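Local atomic coordinates of extracellular solute-binding protein family 1 (Pseudothermotoga lettingae, PDB entry 5CI5), a protein that probably serves as the extracellular sugar-binding subunit of an ABC transporter, with alpha-D-tagatopyranose bound in its ligand pocket. Residues Ser380-Thr385 and Glu406-Ile411; Lys160-Leu165 and Tyr201-Lys206; Leu303-Ser308 and Glu313-Leu318; Lys224-Tyr229 and Gln384-Arg389. All coordinates share one frame; numbering follows the deposited sequence.

Contact 1: Ser380-Thr385 and Glu406-Ile411; sequences SEQIQT and ENVNKI
Gln382 OE1 accepts a hydrogen bond from Asn407 ND2 at 2.8 Å, the one hydrogen bond that joins segments 380-385 and 406-411. The two belong to the antiparallel helical hairpin at the C-terminal end of the chain, helix 376-391 against helix 397-413; the short axes lie 9.7 Å apart and run at 170° to one another. The bond is fairly straight at nitrogen, with an N-H...O angle of 161°, and OE1 sits almost in the amide plane of Asn407. At the acceptor end the donor stands well above the carbonyl plane, and the two amide planes are perpendicular. The bend of Gln382 at chi2 (-63°) folds its amide back across Asn407 CB, with Gln382 CD 3.4 Å from that carbon. The methylene part of the same side chain serves the apolar half of the contact, Gln382 CB touching Val408 CG2 at 4.0 Å. Without the Gln382 amide, as with an alanine here, Asn407 ND2 would probably lose this acceptor and its amide be freer to turn, with a gap opened beside Ile411 CD1. Behind this layer Val408 also packs on Ile379 of helix 376-391 and on Ala215. Ser380 points away from the hairpin partner, and its OG is hydrogen-bonded to Glu190, a residue of the tagatose pocket; Ile383 touches Thr193 and Tyr196 of helix 190-202. Ile411, one turn beyond Asn407, closes the interface with its CD1 methyl against Gln382 CG at 3.9 Å.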
# COMPACT_ATOMS: atom_id res chain seq x y z
N SER A 380 -1.66 11.06 8.60
CA SER A 380 -1.68 9.62 8.81
C SER A 380 -1.27 9.29 10.25
O SER A 380 -1.87 8.45 10.91
CB SER A 380 -0.77 8.92 7.81
OG SER A 380 -0.78 7.54 8.10
N GLU A 381 -0.27 10.00 10.76
CA GLU A 381 0.12 9.83 12.15
C GLU A 381 -1.06 10.05 13.11
O GLU A 381 -1.20 9.33 14.09
CB GLU A 381 1.27 10.78 12.50
CG GLU A 381 1.54 10.95 14.00
CD GLU A 381 1.91 9.65 14.68
OE1 GLU A 381 2.28 8.70 13.97
OE2 GLU A 381 1.84 9.59 15.94
N GLN A 382 -1.92 11.02 12.82
CA GLN A 382 -3.10 11.27 13.66
C GLN A 382 -4.12 10.13 13.61
O GLN A 382 -4.75 9.80 14.63
CB GLN A 382 -3.77 12.58 13.26
CG GLN A 382 -2.89 13.79 13.52
CD GLN A 382 -2.61 13.94 15.00
OE1 GLN A 382 -3.49 13.74 15.84
NE2 GLN A 382 -1.37 14.21 15.33
N ILE A 383 -4.27 9.53 12.44
CA ILE A 383 -5.21 8.44 12.25
C ILE A 383 -4.69 7.20 13.01
O ILE A 383 -5.43 6.51 13.72
CB ILE A 383 -5.43 8.12 10.75
CG1 ILE A 383 -5.99 9.35 10.01
CG2 ILE A 383 -6.33 6.91 10.60
CD1 ILE A 383 -7.34 9.82 10.53
N GLN A 384 -3.38 6.93 12.89
CA GLN A 384 -2.77 5.81 13.60
C GLN A 384 -3.00 5.95 15.12
O GLN A 384 -3.40 5.00 15.80
CB GLN A 384 -1.27 5.75 13.31
CG GLN A 384 -0.96 5.39 11.85
CD GLN A 384 0.47 5.70 11.45
OE1 GLN A 384 0.75 6.14 10.33
NE2 GLN A 384 1.37 5.52 12.39
N THR A 385 -2.73 7.14 15.65
CA THR A 385 -2.87 7.38 17.07
C THR A 385 -4.34 7.23 17.53
O THR A 385 -4.62 6.62 18.55
CB THR A 385 -2.33 8.79 17.42
OG1 THR A 385 -0.92 8.82 17.15
CG2 THR A 385 -2.59 9.14 18.90
N GLU A 406 -9.33 17.52 15.03
CA GLU A 406 -8.82 18.82 15.46
C GLU A 406 -7.33 18.97 15.13
O GLU A 406 -6.89 20.01 14.63
CB GLU A 406 -9.09 19.03 16.95
CG GLU A 406 -10.57 19.33 17.20
CD GLU A 406 -10.99 19.36 18.66
OE1 GLU A 406 -10.21 18.97 19.55
OE2 GLU A 406 -12.14 19.79 18.92
N ASN A 407 -6.56 17.91 15.35
CA ASN A 407 -5.13 17.96 15.06
C ASN A 407 -4.88 18.03 13.56
O ASN A 407 -3.96 18.72 13.10
CB ASN A 407 -4.43 16.76 15.66
CG ASN A 407 -4.33 16.83 17.16
OD1 ASN A 407 -4.53 17.89 17.76
ND2 ASN A 407 -4.02 15.70 17.79
N VAL A 408 -5.68 17.31 12.79
CA VAL A 408 -5.55 17.38 11.33
C VAL A 408 -5.86 18.80 10.84
O VAL A 408 -5.16 19.32 9.96
CB VAL A 408 -6.47 16.34 10.66
CG1 VAL A 408 -6.62 16.63 9.16
CG2 VAL A 408 -5.91 14.94 10.88
N ASN A 409 -6.87 19.44 11.41
CA ASN A 409 -7.19 20.79 10.95
C ASN A 409 -6.08 21.78 11.30
O ASN A 409 -5.83 22.72 10.53
CB ASN A 409 -8.52 21.25 11.54
CG ASN A 409 -9.70 20.58 10.88
OD1 ASN A 409 -9.59 20.07 9.76
ND2 ASN A 409 -10.85 20.60 11.54
N LYS A 410 -5.41 21.58 12.43
CA LYS A 410 -4.28 22.43 12.79
C LYS A 410 -3.10 22.20 11.84
O LYS A 410 -2.43 23.14 11.41
CB LYS A 410 -3.87 22.18 14.25
CG LYS A 410 -4.89 22.75 15.26
CD LYS A 410 -4.66 22.27 16.72
CE LYS A 410 -5.83 22.68 17.65
NZ LYS A 410 -5.99 24.17 17.80
N ILE A 411 -2.87 20.94 11.50
CA ILE A 411 -1.83 20.59 10.54
C ILE A 411 -2.09 21.28 9.21
O ILE A 411 -1.15 21.80 8.59
CB ILE A 411 -1.77 19.06 10.35
CG1 ILE A 411 -1.14 18.39 11.59
CG2 ILE A 411 -1.00 18.68 9.09
CD1 ILE A 411 -1.42 16.87 11.71

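Contact 2: Lys160-Leu165 and Tyr201-Lys206; sequences KTWDEL and YAAGGK
A capping box at the start of one helix and a Schellman motif at the end of another are brought together by Trp162, whose indole reaches Ala202 and Ala203. In the box, Glu164 N donates to Thr161 OG1 at 3.1 Å, and Thr161 N returns a weak bond to Glu164 OE1. That carboxylate oxygen is held more firmly by Lys160 N, at 2.8 Å. Trp162, first residue of helix 162-172, has CG anti to its carbonyl carbon (chi1 -79°), which sends the ring toward the end of helix 190-202. There NE1 and CZ2 approach Ala202 CB, the former at 3.9 Å, while CH2 lies 4.0 Å from Ala203 CB; both methyls meet the ring obliquely. Beyond the helix Gly204 takes up positive phi in the Schellman motif, its N bonded to Tyr201 O at 3.0 Å. Phe199 and Phe228 also pack against the indole. The loop Tyr290-Lys293 is backbone-bonded to both sides, through Tyr290 to Lys160 and Trp162 and through Asp291, Ala292 and Lys293 to Ala202. With two methyl groups as the partners of a broad ring, and no hydrogen bond across, the direct contact between the segments is van der Waals in kind and buries apolar surface.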
# COMPACT_ATOMS: atom_id res chain seq x y z
N LYS A 160 -19.67 -9.93 1.30
CA LYS A 160 -19.82 -8.73 0.50
C LYS A 160 -20.11 -7.51 1.37
O LYS A 160 -19.76 -6.39 1.01
CB LYS A 160 -20.96 -8.90 -0.51
CG LYS A 160 -20.70 -9.99 -1.55
CD LYS A 160 -21.97 -10.29 -2.35
CE LYS A 160 -21.94 -11.70 -2.97
NZ LYS A 160 -23.31 -12.26 -3.24
N THR A 161 -20.73 -7.73 2.53
CA THR A 161 -21.13 -6.64 3.40
C THR A 161 -20.47 -6.74 4.75
O THR A 161 -19.93 -7.79 5.14
CB THR A 161 -22.62 -6.65 3.64
OG1 THR A 161 -22.93 -7.83 4.39
CG2 THR A 161 -23.38 -6.65 2.30
N TRP A 162 -20.51 -5.65 5.49
CA TRP A 162 -20.01 -5.68 6.86
C TRP A 162 -20.70 -6.74 7.71
O TRP A 162 -20.06 -7.40 8.53
CB TRP A 162 -20.17 -4.33 7.51
CG TRP A 162 -19.14 -3.32 7.12
CD1 TRP A 162 -18.16 -3.46 6.17
CD2 TRP A 162 -18.96 -2.04 7.71
NE1 TRP A 162 -17.40 -2.32 6.13
CE2 TRP A 162 -17.86 -1.44 7.07
CE3 TRP A 162 -19.63 -1.33 8.71
CZ2 TRP A 162 -17.41 -0.16 7.40
CZ3 TRP A 162 -19.16 -0.05 9.04
CH2 TRP A 162 -18.09 0.51 8.38
N ASP A 163 -22.01 -6.91 7.52
CA ASP A 163 -22.73 -7.89 8.32
C ASP A 163 -22.20 -9.30 8.01
O ASP A 163 -21.98 -10.12 8.91
CB ASP A 163 -24.22 -7.83 8.06
CG ASP A 163 -24.88 -6.62 8.73
OD1 ASP A 163 -24.25 -5.99 9.61
OD2 ASP A 163 -26.03 -6.33 8.38
N GLU A 164 -21.98 -9.56 6.73
CA GLU A 164 -21.46 -10.86 6.31
C GLU A 164 -20.02 -11.05 6.79
O GLU A 164 -19.64 -12.16 7.19
CB GLU A 164 -21.57 -11.01 4.79
CG GLU A 164 -23.01 -11.14 4.34
CD GLU A 164 -23.18 -11.05 2.82
OE1 GLU A 164 -22.20 -10.83 2.10
OE2 GLU A 164 -24.33 -11.20 2.36
N LEU A 165 -19.24 -9.97 6.80
CA LEU A 165 -17.84 -10.05 7.24
C LEU A 165 -17.81 -10.46 8.69
O LEU A 165 -17.05 -11.33 9.10
CB LEU A 165 -17.12 -8.71 7.04
CG LEU A 165 -15.76 -8.53 7.71
CD1 LEU A 165 -14.82 -9.56 7.18
CD2 LEU A 165 -15.25 -7.13 7.44
N TYR A 201 -14.37 4.92 4.01
CA TYR A 201 -14.94 5.04 2.68
C TYR A 201 -16.04 3.99 2.48
O TYR A 201 -17.04 4.29 1.81
CB TYR A 201 -13.83 4.98 1.61
CG TYR A 201 -13.10 6.32 1.49
CD1 TYR A 201 -12.02 6.63 2.32
CD2 TYR A 201 -13.52 7.29 0.59
CE1 TYR A 201 -11.39 7.85 2.24
CE2 TYR A 201 -12.88 8.54 0.51
CZ TYR A 201 -11.82 8.81 1.35
OH TYR A 201 -11.15 10.03 1.32
N ALA A 202 -15.90 2.82 3.08
CA ALA A 202 -16.96 1.81 2.99
C ALA A 202 -18.24 2.27 3.71
O ALA A 202 -19.32 1.83 3.37
CB ALA A 202 -16.48 0.47 3.54
N ALA A 203 -18.10 3.16 4.70
CA ALA A 203 -19.23 3.75 5.41
C ALA A 203 -19.78 5.01 4.71
O ALA A 203 -20.72 5.62 5.20
CB ALA A 203 -18.82 4.08 6.83
N GLY A 204 -19.18 5.38 3.57
CA GLY A 204 -19.59 6.56 2.82
C GLY A 204 -18.99 7.88 3.31
O GLY A 204 -19.46 8.95 2.92
N GLY A 205 -17.97 7.80 4.16
CA GLY A 205 -17.23 8.96 4.62
C GLY A 205 -16.05 9.29 3.73
O GLY A 205 -15.85 8.67 2.68
N LYS A 206 -15.27 10.28 4.16
CA LYS A 206 -14.11 10.76 3.41
C LYS A 206 -13.08 11.23 4.42
O LYS A 206 -13.45 11.61 5.55
CB LYS A 206 -14.46 11.93 2.49
CG LYS A 206 -15.57 11.68 1.50
CD LYS A 206 -15.89 12.96 0.69
CE LYS A 206 -15.95 14.22 1.57
NZ LYS A 206 -16.53 15.41 0.88

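Contact 3: Leu303-Ser308 and Glu313-Leu318; sequences LVIPSS and EDAWKL
The indole of Trp316 stacks on the ring of His105, and the Trp316 side chain also touches Met102, while Ile305 meets this residue at its root, not on the ring. At the ring's polar rim NE1 is hydrogen-bonded to Glu320 OE2, one turn further along the same helix. The contact belongs to a strand-loop-helix unit: strand 298-304 leads through a short loop into helix 312-322, which doubles back to lie against the mixed sheet of the alpha/beta lobe that contains the N-terminal strand. Ile305 is the side chain that bridges the two. Its CG1 stands anti to the carbonyl carbon (chi1 -62°) and CD1 continues outward in an extended chain (chi2 170°), so the long branch is thrust at the helix surface. CG1 touches Ala315 CB at 3.9 Å, and CD1 lies equally near the same methyl. The small Ala315 side chain is consistent with the close approach of the backbones, CA of Ile305 and CA of Ala315 being 6.8 Å apart. The indole is kept clear of this place by its own first torsion, which sets CG anti to the backbone N of Trp316 (chi1 167°). Around the unit, Ile305 also rests on Leu81 of strand 81-85, and Ala315 and Leu318 pack on Leu25 of strand 25-30, so the helix is seated on the sheet by apolar side chains. The methyl end of Ile305 goes furthest along the helix: CD1 is 4.2 Å from Trp316 CB and 3.7 Å from Trp316 N.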
# COMPACT_ATOMS: atom_id res chain seq x y z
N LEU A 303 9.65 5.74 -8.34
CA LEU A 303 11.07 5.99 -8.35
C LEU A 303 11.30 7.50 -8.40
O LEU A 303 10.74 8.18 -9.25
CB LEU A 303 11.75 5.30 -9.53
CG LEU A 303 11.47 3.82 -9.64
CD1 LEU A 303 11.97 3.28 -10.98
CD2 LEU A 303 12.13 3.08 -8.50
N VAL A 304 12.10 8.01 -7.47
CA VAL A 304 12.40 9.44 -7.40
C VAL A 304 13.91 9.66 -7.39
O VAL A 304 14.66 8.78 -7.00
CB VAL A 304 11.77 10.14 -6.16
CG1 VAL A 304 10.28 9.85 -6.12
CG2 VAL A 304 12.44 9.72 -4.86
N ILE A 305 14.33 10.84 -7.84
CA ILE A 305 15.74 11.22 -7.91
C ILE A 305 15.95 12.43 -7.02
O ILE A 305 15.39 13.49 -7.30
CB ILE A 305 16.14 11.56 -9.35
CG1 ILE A 305 15.98 10.33 -10.24
CG2 ILE A 305 17.58 12.09 -9.40
CD1 ILE A 305 16.13 10.62 -11.71
N PRO A 306 16.76 12.30 -5.96
CA PRO A 306 16.97 13.45 -5.09
C PRO A 306 17.66 14.59 -5.83
O PRO A 306 18.55 14.37 -6.64
CB PRO A 306 17.85 12.89 -3.96
CG PRO A 306 17.52 11.43 -3.94
CD PRO A 306 17.41 11.09 -5.41
N SER A 307 17.24 15.82 -5.53
CA SER A 307 17.81 17.00 -6.14
C SER A 307 19.29 17.15 -5.76
O SER A 307 20.05 17.83 -6.46
CB SER A 307 17.01 18.22 -5.70
OG SER A 307 17.07 18.31 -4.28
N SER A 308 19.71 16.52 -4.66
CA SER A 308 21.11 16.59 -4.23
C SER A 308 22.01 15.53 -4.87
O SER A 308 23.22 15.52 -4.62
CB SER A 308 21.19 16.48 -2.71
OG SER A 308 20.66 17.66 -2.12
N GLU A 313 21.55 11.87 -14.26
CA GLU A 313 21.26 11.32 -15.57
C GLU A 313 21.33 9.78 -15.54
O GLU A 313 20.45 9.12 -16.10
CB GLU A 313 22.23 11.91 -16.60
CG GLU A 313 21.62 12.16 -17.97
CD GLU A 313 20.29 12.89 -17.90
OE1 GLU A 313 20.21 13.96 -17.26
OE2 GLU A 313 19.32 12.38 -18.49
N ASP A 314 22.32 9.20 -14.86
CA ASP A 314 22.38 7.74 -14.76
C ASP A 314 21.23 7.20 -13.91
O ASP A 314 20.77 6.08 -14.12
CB ASP A 314 23.70 7.28 -14.14
CG ASP A 314 24.89 7.40 -15.10
OD1 ASP A 314 24.68 7.64 -16.29
OD2 ASP A 314 26.04 7.25 -14.64
N ALA A 315 20.76 8.00 -12.95
CA ALA A 315 19.63 7.58 -12.14
C ALA A 315 18.39 7.47 -13.01
O ALA A 315 17.61 6.52 -12.88
CB ALA A 315 19.38 8.55 -11.00
N TRP A 316 18.18 8.45 -13.89
CA TRP A 316 17.06 8.35 -14.83
C TRP A 316 17.21 7.10 -15.71
O TRP A 316 16.22 6.38 -15.91
CB TRP A 316 16.92 9.61 -15.71
CG TRP A 316 16.00 9.29 -16.81
CD1 TRP A 316 16.34 8.98 -18.08
CD2 TRP A 316 14.59 9.15 -16.71
NE1 TRP A 316 15.22 8.65 -18.80
CE2 TRP A 316 14.12 8.75 -17.98
CE3 TRP A 316 13.67 9.30 -15.68
CZ2 TRP A 316 12.79 8.52 -18.25
CZ3 TRP A 316 12.32 9.07 -15.95
CH2 TRP A 316 11.90 8.68 -17.23
N LYS A 317 18.42 6.82 -16.23
CA LYS A 317 18.61 5.63 -17.06
C LYS A 317 18.21 4.35 -16.34
O LYS A 317 17.54 3.48 -16.93
CB LYS A 317 20.08 5.50 -17.53
CG LYS A 317 20.36 6.28 -18.80
CD LYS A 317 19.74 5.54 -19.99
CE LYS A 317 19.67 6.40 -21.23
NZ LYS A 317 18.80 5.76 -22.26
N LEU A 318 18.55 4.24 -15.06
CA LEU A 318 18.10 3.10 -14.27
C LEU A 318 16.56 3.07 -14.11
O LEU A 318 15.95 2.02 -14.25
CB LEU A 318 18.78 3.11 -12.89
CG LEU A 318 18.43 1.99 -11.90
CD1 LEU A 318 18.65 0.62 -12.51
CD2 LEU A 318 19.28 2.14 -10.62

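Contact 4: Lys224-Tyr229 and Gln384-Arg389; sequences KALKFY and QTMVQR
Aliphatic packing joins Leu226 to Met386, a selenomethionine. Leu226 CD2 lies 4.1 Å from Met386 CG and almost as near to SE, and the bend at chi3 (68°) brings the terminal methyl round, CE lying 4.1 Å from Leu226 CD1. The second Leu226 neighbour is Val387, whose CG2 stands 4.3 Å from CD1 of the leucine. These residues lie where helix 220-234 crosses helix 376-391; the short axes of 224-229 and 384-389 cross at -52° and pass 10.8 Å apart, with CA of Leu226 and CA of Val387 at 7.4 Å. Both helices probably belong to the same lobe of the two-lobed solute-binding fold. Tyr196 of helix 190-202 touches Leu226 and Met386 alike, and Ala400 and Ala404 of helix 397-413 back the selenomethionine. Aromatic contact is supplied by Tyr229, one turn on from Leu226: its ring presents an edge to Val387, CE2 meeting CG1 at 4.0 Å near the ring plane, and Phe199 meets the same ring edge-to-face. Polar bonding concerns this tyrosine at its far end, where OH is hydrogen-bonded to Ser185 O.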
# COMPACT_ATOMS: atom_id res chain seq x y z
N LYS A 224 -18.86 5.51 12.83
CA LYS A 224 -19.33 4.17 12.58
C LYS A 224 -18.15 3.28 12.13
O LYS A 224 -17.97 2.16 12.61
CB LYS A 224 -20.45 4.17 11.54
CG LYS A 224 -21.12 2.84 11.35
CD LYS A 224 -22.15 2.87 10.26
CE LYS A 224 -22.84 1.53 10.13
NZ LYS A 224 -23.85 1.60 9.04
N ALA A 225 -17.36 3.80 11.20
CA ALA A 225 -16.16 3.09 10.70
C ALA A 225 -15.16 2.84 11.82
O ALA A 225 -14.64 1.75 11.94
CB ALA A 225 -15.51 3.90 9.58
N LEU A 226 -14.89 3.85 12.63
CA LEU A 226 -13.95 3.69 13.73
C LEU A 226 -14.42 2.63 14.74
O LEU A 226 -13.64 1.80 15.19
CB LEU A 226 -13.73 5.03 14.45
CG LEU A 226 -12.77 4.98 15.64
CD1 LEU A 226 -11.40 4.40 15.28
CD2 LEU A 226 -12.60 6.37 16.26
N LYS A 227 -15.70 2.67 15.08
CA LYS A 227 -16.26 1.70 16.03
C LYS A 227 -16.22 0.28 15.48
O LYS A 227 -15.80 -0.64 16.18
CB LYS A 227 -17.69 2.09 16.41
CG LYS A 227 -17.73 3.28 17.32
CD LYS A 227 -19.12 3.56 17.89
CE LYS A 227 -19.01 4.70 18.90
NZ LYS A 227 -20.27 4.91 19.65
N PHE A 228 -16.54 0.07 14.21
CA PHE A 228 -16.57 -1.28 13.68
C PHE A 228 -15.17 -1.83 13.51
O PHE A 228 -14.90 -2.95 13.91
CB PHE A 228 -17.33 -1.35 12.35
CG PHE A 228 -17.53 -2.75 11.83
CD1 PHE A 228 -17.93 -3.78 12.67
CD2 PHE A 228 -17.29 -3.03 10.50
CE1 PHE A 228 -18.13 -5.07 12.17
CE2 PHE A 228 -17.50 -4.32 10.00
CZ PHE A 228 -17.90 -5.34 10.83
N TYR A 229 -14.26 -1.02 12.98
CA TYR A 229 -12.88 -1.44 12.78
C TYR A 229 -12.26 -1.86 14.09
O TYR A 229 -11.67 -2.93 14.20
CB TYR A 229 -12.09 -0.30 12.15
CG TYR A 229 -10.67 -0.63 11.72
CD1 TYR A 229 -10.42 -1.49 10.67
CD2 TYR A 229 -9.59 -0.05 12.36
CE1 TYR A 229 -9.12 -1.78 10.27
CE2 TYR A 229 -8.28 -0.32 11.96
CZ TYR A 229 -8.05 -1.17 10.90
OH TYR A 229 -6.77 -1.50 10.49
N GLN A 384 -3.38 6.93 12.89
CA GLN A 384 -2.77 5.81 13.60
C GLN A 384 -3.00 5.95 15.12
O GLN A 384 -3.40 5.00 15.80
CB GLN A 384 -1.27 5.75 13.31
CG GLN A 384 -0.96 5.39 11.85
CD GLN A 384 0.47 5.70 11.45
OE1 GLN A 384 0.75 6.14 10.33
NE2 GLN A 384 1.37 5.52 12.39
N THR A 385 -2.73 7.14 15.65
CA THR A 385 -2.87 7.38 17.07
C THR A 385 -4.34 7.23 17.53
O THR A 385 -4.62 6.62 18.55
CB THR A 385 -2.33 8.79 17.42
OG1 THR A 385 -0.92 8.82 17.15
CG2 THR A 385 -2.59 9.14 18.90
N MSE A 386 -5.25 7.75 16.72
CA MSE A 386 -6.68 7.64 16.96
C MSE A 386 -7.07 6.17 17.17
O MSE A 386 -7.68 5.79 18.20
CB MSE A 386 -7.44 8.24 15.78
CG MSE A 386 -8.92 8.19 15.91
SE MSE A 386 -9.78 8.73 14.28
CE MSE A 386 -9.25 7.23 13.16
N VAL A 387 -6.69 5.32 16.21
CA VAL A 387 -7.05 3.91 16.28
C VAL A 387 -6.40 3.27 17.51
O VAL A 387 -7.07 2.52 18.25
CB VAL A 387 -6.63 3.18 15.00
CG1 VAL A 387 -6.81 1.66 15.14
CG2 VAL A 387 -7.43 3.70 13.83
N GLN A 388 -5.13 3.55 17.73
CA GLN A 388 -4.43 2.91 18.84
C GLN A 388 -5.03 3.26 20.18
O GLN A 388 -5.17 2.39 21.05
CB GLN A 388 -2.94 3.29 18.89
CG GLN A 388 -2.08 2.59 17.95
CD GLN A 388 -0.75 2.17 18.58
OE1 GLN A 388 -0.19 2.87 19.45
NE2 GLN A 388 -0.24 1.03 18.16
N ARG A 389 -5.41 4.52 20.37
CA ARG A 389 -5.88 4.99 21.67
C ARG A 389 -7.22 4.32 21.98
O ARG A 389 -7.52 4.04 23.13
CB ARG A 389 -5.98 6.52 21.69
CG ARG A 389 -4.61 7.22 21.68
CD ARG A 389 -4.24 7.81 23.03
NE ARG A 389 -4.48 9.24 23.09
CZ ARG A 389 -4.62 9.93 24.22
NH1 ARG A 389 -4.54 9.31 25.40
NH2 ARG A 389 -4.84 11.23 24.17

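From the N terminus, contact 2 comes first, closing the loop from 160-165 to 201-206 before any other contact opens. Contact 4 begins soon after, at 224-229, and spans the long excursion to 384-389; contact 3 opens and closes within that span, joining a strand and the helix after it on the opposite side of the chain's centre from contacts 2 and 4. Contact 1 starts on the helix where contact 4 ends, sharing Gln384 and Thr385, and ties in the last helix. Contacts 2 and 4 touch directly, Trp162 CE3 lying 3.4 Å from Phe228 CD2. Contacts 1, 2 and 4 probably tie together helices and helix ends of one lobe, with contact 3 in the other.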